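Local structure of CBS domain-containing protein CBSX2, chloroplastic (Arabidopsis thaliana, 3SL7) at residues A[18-30]-A[92-104]. The protein probably acts as a chloroplast redox regulator that modulates plant development through the thioredoxin system, using a pair of CBS domains. Residues are numbered along the deposited sequence; the frame is centred on the assembly and turned at random.
Sequences VVKPSTSVDDALE and ISKTYGKVVGDLM
A single beta bridge, Ser-24 to Val-99, joins the loop entering helix 25-35 of the first CBS motif to the turn and chain joining helix 85-93 to helix 100-103. Val-100 N donates to Thr-23 O (2.8 Å) and Val-25 N to Lys-98 O (3.0 Å). Next to them Gly-101 N donates to Pro-21 O (2.7 Å). Ser-24 N-caps the helix, its OG accepting from Asp-27 N. Helix 100-103 leads into strand 105-106, which joins the antiparallel sheet of strands 39-43 and 49-54, consistent with the tandem CBS (Bateman) fold. Beside the bridge, Val-25 spreads two methyls: CG1, anti to its own N (chi1 161°), lies against Thr-95 CB (3.6 Å), while CG2 meets Leu-103 CD1 at 3.6 Å. With an alanine here, lacking both methyls, Thr-95 CB and Leu-103 CD1 would probably be left without these packing partners, opening a gap between the segments. Val-100 lays CG2 against Ala-28 CB (3.7 Å) and also touches Val-42 and Val-53 of the neighbouring strands. Farther along, Thr-95 OG1 sits 2.5 Å from Asp-26 OD1 and 2.7 Å from Ile-92 O, and Asp-26 OD2 forms a salt bridge with Lys-158 of the second subunit.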
loop_
_atom_site.group_PDB
_atom_site.type_symbol
_atom_site.label_atom_id
_atom_site.label_comp_id
_atom_site.label_asym_id
_atom_site.label_seq_id
_atom_site.Cartn_x
_atom_site.Cartn_y
_atom_site.Cartn_z
ATOM N N VAL A 18 14.560 0.325 -1.941
ATOM C CA VAL A 18 15.307 1.508 -1.556
ATOM C C VAL A 18 15.627 2.347 -2.773
ATOM O O VAL A 18 15.684 1.836 -3.890
ATOM C CB VAL A 18 16.635 1.148 -0.866
ATOM C CG1 VAL A 18 16.380 0.341 0.421
ATOM C CG2 VAL A 18 17.526 0.373 -1.811
ATOM N N VAL A 19 15.812 3.642 -2.544
ATOM C CA VAL A 19 16.398 4.530 -3.548
ATOM C C VAL A 19 17.516 5.315 -2.882
ATOM O O VAL A 19 17.721 5.206 -1.671
ATOM C CB VAL A 19 15.355 5.503 -4.125
ATOM C CG1 VAL A 19 14.302 4.735 -4.925
ATOM C CG2 VAL A 19 14.693 6.292 -2.994
ATOM N N LYS A 20 18.239 6.103 -3.667
ATOM C CA LYS A 20 19.284 6.958 -3.135
ATOM C C LYS A 20 18.922 8.414 -3.384
ATOM O O LYS A 20 18.018 8.692 -4.151
ATOM C CB LYS A 20 20.614 6.616 -3.789
ATOM C CG LYS A 20 20.970 5.146 -3.687
ATOM C CD LYS A 20 22.361 4.896 -4.229
ATOM C CE LYS A 20 22.745 3.435 -4.116
ATOM N NZ LYS A 20 24.093 3.194 -4.704
ATOM N N PRO A 21 19.615 9.347 -2.716
ATOM C CA PRO A 21 19.295 10.758 -2.930
ATOM C C PRO A 21 19.492 11.136 -4.400
ATOM O O PRO A 21 18.858 12.064 -4.891
ATOM C CB PRO A 21 20.307 11.478 -2.053
ATOM C CG PRO A 21 20.581 10.466 -0.919
ATOM C CD PRO A 21 20.605 9.151 -1.645
ATOM N N SER A 22 20.343 10.394 -5.099
ATOM C CA SER A 22 20.638 10.679 -6.504
ATOM C C SER A 22 19.659 10.011 -7.468
ATOM O O SER A 22 19.691 10.256 -8.672
ATOM C CB SER A 22 22.067 10.245 -6.834
ATOM O OG SER A 22 22.214 8.840 -6.724
ATOM N N THR A 23 18.793 9.161 -6.948
ATOM C CA THR A 23 17.811 8.486 -7.789
ATOM C C THR A 23 16.903 9.536 -8.407
ATOM O O THR A 23 16.446 10.444 -7.716
ATOM C CB THR A 23 16.967 7.510 -6.968
ATOM O OG1 THR A 23 17.831 6.531 -6.389
ATOM C CG2 THR A 23 15.954 6.816 -7.845
ATOM N N SER A 24 16.644 9.429 -9.705
ATOM C CA SER A 24 15.770 10.401 -10.347
ATOM C C SER A 24 14.362 10.204 -9.820
ATOM O O SER A 24 13.996 9.103 -9.413
ATOM C CB SER A 24 15.801 10.263 -11.864
ATOM O OG SER A 24 15.149 9.080 -12.272
ATOM N N VAL A 25 13.579 11.275 -9.811
ATOM C CA VAL A 25 12.206 11.204 -9.330
ATOM C C VAL A 25 11.424 10.173 -10.124
ATOM O O VAL A 25 10.636 9.408 -9.560
ATOM C CB VAL A 25 11.528 12.587 -9.377
ATOM C CG1 VAL A 25 10.014 12.461 -9.342
ATOM C CG2 VAL A 25 12.017 13.429 -8.215
ATOM N N ASP A 26 11.676 10.137 -11.429
ATOM C CA ASP A 26 11.003 9.215 -12.341
ATOM C C ASP A 26 11.267 7.767 -11.967
ATOM O O ASP A 26 10.345 6.948 -11.922
ATOM C CB ASP A 26 11.454 9.450 -13.793
ATOM C CG ASP A 26 10.717 10.591 -14.454
ATOM O OD1 ASP A 26 9.664 10.990 -13.916
ATOM O OD2 ASP A 26 11.182 11.079 -15.510
ATOM N N ASP A 27 12.532 7.443 -11.714
ATOM C CA ASP A 27 12.870 6.080 -11.333
ATOM C C ASP A 27 12.279 5.695 -9.982
ATOM O O ASP A 27 11.859 4.556 -9.798
ATOM C CB ASP A 27 14.378 5.858 -11.341
ATOM C CG ASP A 27 14.951 5.856 -12.741
ATOM O OD1 ASP A 27 14.178 5.708 -13.714
ATOM O OD2 ASP A 27 16.181 5.994 -12.859
ATOM N N ALA A 28 12.259 6.639 -9.042
ATOM C CA ALA A 28 11.639 6.402 -7.744
ATOM C C ALA A 28 10.139 6.146 -7.921
ATOM O O ALA A 28 9.589 5.220 -7.333
ATOM C CB ALA A 28 11.877 7.583 -6.815
ATOM N N LEU A 29 9.480 6.964 -8.734
ATOM C CA LEU A 29 8.064 6.750 -9.031
ATOM C C LEU A 29 7.837 5.369 -9.636
ATOM O O LEU A 29 6.914 4.661 -9.243
ATOM C CB LEU A 29 7.532 7.836 -9.974
ATOM C CG LEU A 29 7.238 9.189 -9.332
ATOM C CD1 LEU A 29 6.949 10.251 -10.397
ATOM C CD2 LEU A 29 6.097 9.085 -8.343
ATOM N N GLU A 30 8.688 4.985 -10.587
ATOM C CA GLU A 30 8.571 3.678 -11.234
ATOM C C GLU A 30 8.687 2.548 -10.207
ATOM O O GLU A 30 7.929 1.574 -10.245
ATOM C CB GLU A 30 9.631 3.511 -12.328
ATOM C CG GLU A 30 9.295 2.429 -13.348
ATOM C CD GLU A 30 10.308 2.347 -14.474
ATOM O OE1 GLU A 30 10.287 1.344 -15.220
ATOM O OE2 GLU A 30 11.123 3.284 -14.613
ATOM N N ILE A 92 3.858 14.628 -13.690
ATOM C CA ILE A 92 4.833 13.713 -14.266
ATOM C C ILE A 92 5.754 14.447 -15.240
ATOM O O ILE A 92 6.936 14.134 -15.339
ATOM C CB ILE A 92 4.166 12.526 -14.977
ATOM C CG1 ILE A 92 3.450 11.636 -13.957
ATOM C CG2 ILE A 92 5.208 11.703 -15.730
ATOM C CD1 ILE A 92 4.396 10.969 -13.013
ATOM N N SER A 93 5.217 15.432 -15.950
ATOM C CA SER A 93 6.028 16.151 -16.931
ATOM C C SER A 93 7.118 16.975 -16.252
ATOM O O SER A 93 8.199 17.165 -16.807
ATOM C CB SER A 93 5.163 17.031 -17.841
ATOM O OG SER A 93 4.751 18.217 -17.184
ATOM N N LYS A 94 6.837 17.442 -15.041
ATOM C CA LYS A 94 7.755 18.321 -14.319
ATOM C C LYS A 94 8.783 17.598 -13.439
ATOM O O LYS A 94 9.545 18.250 -12.719
ATOM C CB LYS A 94 6.961 19.331 -13.486
ATOM C CG LYS A 94 6.312 20.437 -14.331
ATOM C CD LYS A 94 5.134 21.063 -13.612
ATOM C CE LYS A 94 5.528 21.571 -12.238
ATOM N NZ LYS A 94 4.340 21.986 -11.446
ATOM N N THR A 95 8.808 16.265 -13.505
ATOM C CA THR A 95 9.720 15.458 -12.690
ATOM C C THR A 95 11.109 15.355 -13.312
ATOM O O THR A 95 12.095 15.070 -12.625
ATOM C CB THR A 95 9.193 14.024 -12.521
ATOM O OG1 THR A 95 9.053 13.421 -13.814
ATOM C CG2 THR A 95 7.844 14.020 -11.817
ATOM N N TYR A 96 11.179 15.572 -14.620
ATOM C CA TYR A 96 12.440 15.468 -15.347
ATOM C C TYR A 96 13.563 16.279 -14.702
ATOM O O TYR A 96 13.373 17.435 -14.327
ATOM C CB TYR A 96 12.265 15.897 -16.807
ATOM C CG TYR A 96 13.553 15.817 -17.597
ATOM C CD1 TYR A 96 14.463 16.864 -17.586
ATOM C CD2 TYR A 96 13.868 14.683 -18.334
ATOM C CE1 TYR A 96 15.646 16.789 -18.297
ATOM C CE2 TYR A 96 15.048 14.598 -19.047
ATOM C CZ TYR A 96 15.933 15.653 -19.025
ATOM O OH TYR A 96 17.107 15.568 -19.737
ATOM N N GLY A 97 14.733 15.660 -14.572
ATOM C CA GLY A 97 15.877 16.330 -13.993
ATOM C C GLY A 97 15.826 16.475 -12.482
ATOM O O GLY A 97 16.780 16.964 -11.897
ATOM N N LYS A 98 14.728 16.073 -11.846
ATOM C CA LYS A 98 14.650 16.178 -10.388
ATOM C C LYS A 98 15.118 14.885 -9.738
ATOM O O LYS A 98 15.021 13.814 -10.342
ATOM C CB LYS A 98 13.236 16.534 -9.923
ATOM C CG LYS A 98 12.787 17.954 -10.304
ATOM C CD LYS A 98 11.404 18.238 -9.745
ATOM C CE LYS A 98 10.879 19.586 -10.224
ATOM N NZ LYS A 98 9.400 19.687 -10.021
ATOM N N VAL A 99 15.639 14.992 -8.519
ATOM C CA VAL A 99 16.127 13.813 -7.807
ATOM C C VAL A 99 15.483 13.640 -6.434
ATOM O O VAL A 99 14.969 14.589 -5.842
ATOM C CB VAL A 99 17.662 13.795 -7.563
ATOM C CG1 VAL A 99 18.463 13.300 -8.754
ATOM C CG2 VAL A 99 18.176 15.043 -6.853
ATOM N N VAL A 100 15.548 12.418 -5.920
ATOM C CA VAL A 100 14.967 12.099 -4.622
ATOM C C VAL A 100 15.516 12.999 -3.522
ATOM O O VAL A 100 14.761 13.498 -2.705
ATOM C CB VAL A 100 15.209 10.621 -4.254
ATOM C CG1 VAL A 100 14.953 10.390 -2.755
ATOM C CG2 VAL A 100 14.323 9.729 -5.112
ATOM N N GLY A 101 16.832 13.192 -3.502
ATOM C CA GLY A 101 17.465 14.006 -2.482
ATOM C C GLY A 101 16.731 15.310 -2.208
ATOM O O GLY A 101 16.572 15.699 -1.059
ATOM N N ASP A 102 16.278 15.998 -3.255
ATOM C CA ASP A 102 15.622 17.286 -3.059
ATOM C C ASP A 102 14.303 17.151 -2.300
ATOM O O ASP A 102 13.899 18.065 -1.581
ATOM C CB ASP A 102 15.398 17.987 -4.413
ATOM C CG ASP A 102 16.694 18.559 -4.994
ATOM O OD1 ASP A 102 17.600 17.770 -5.303
ATOM O OD2 ASP A 102 16.767 19.783 -5.205
ATOM N N LEU A 103 13.639 16.010 -2.446
ATOM C CA LEU A 103 12.244 15.879 -2.023
ATOM C C LEU A 103 12.067 15.008 -0.796
ATOM O O LEU A 103 10.978 14.924 -0.232
ATOM C CB LEU A 103 11.420 15.278 -3.152
ATOM C CG LEU A 103 11.512 16.019 -4.492
ATOM C CD1 LEU A 103 10.603 15.366 -5.511
ATOM C CD2 LEU A 103 11.153 17.481 -4.310
HETATM N N MSE A 104 13.139 14.341 -0.403
HETATM C CA MSE A 104 13.070 13.395 0.692
HETATM C C MSE A 104 13.023 14.076 2.061
HETATM O O MSE A 104 13.266 15.279 2.215
HETATM C CB MSE A 104 14.261 12.452 0.630
HETATM C CG MSE A 104 15.534 13.082 1.154
HETATM SE SE MSE A 104 17.038 11.863 1.125
HETATM C CE MSE A 104 18.406 12.993 1.908
#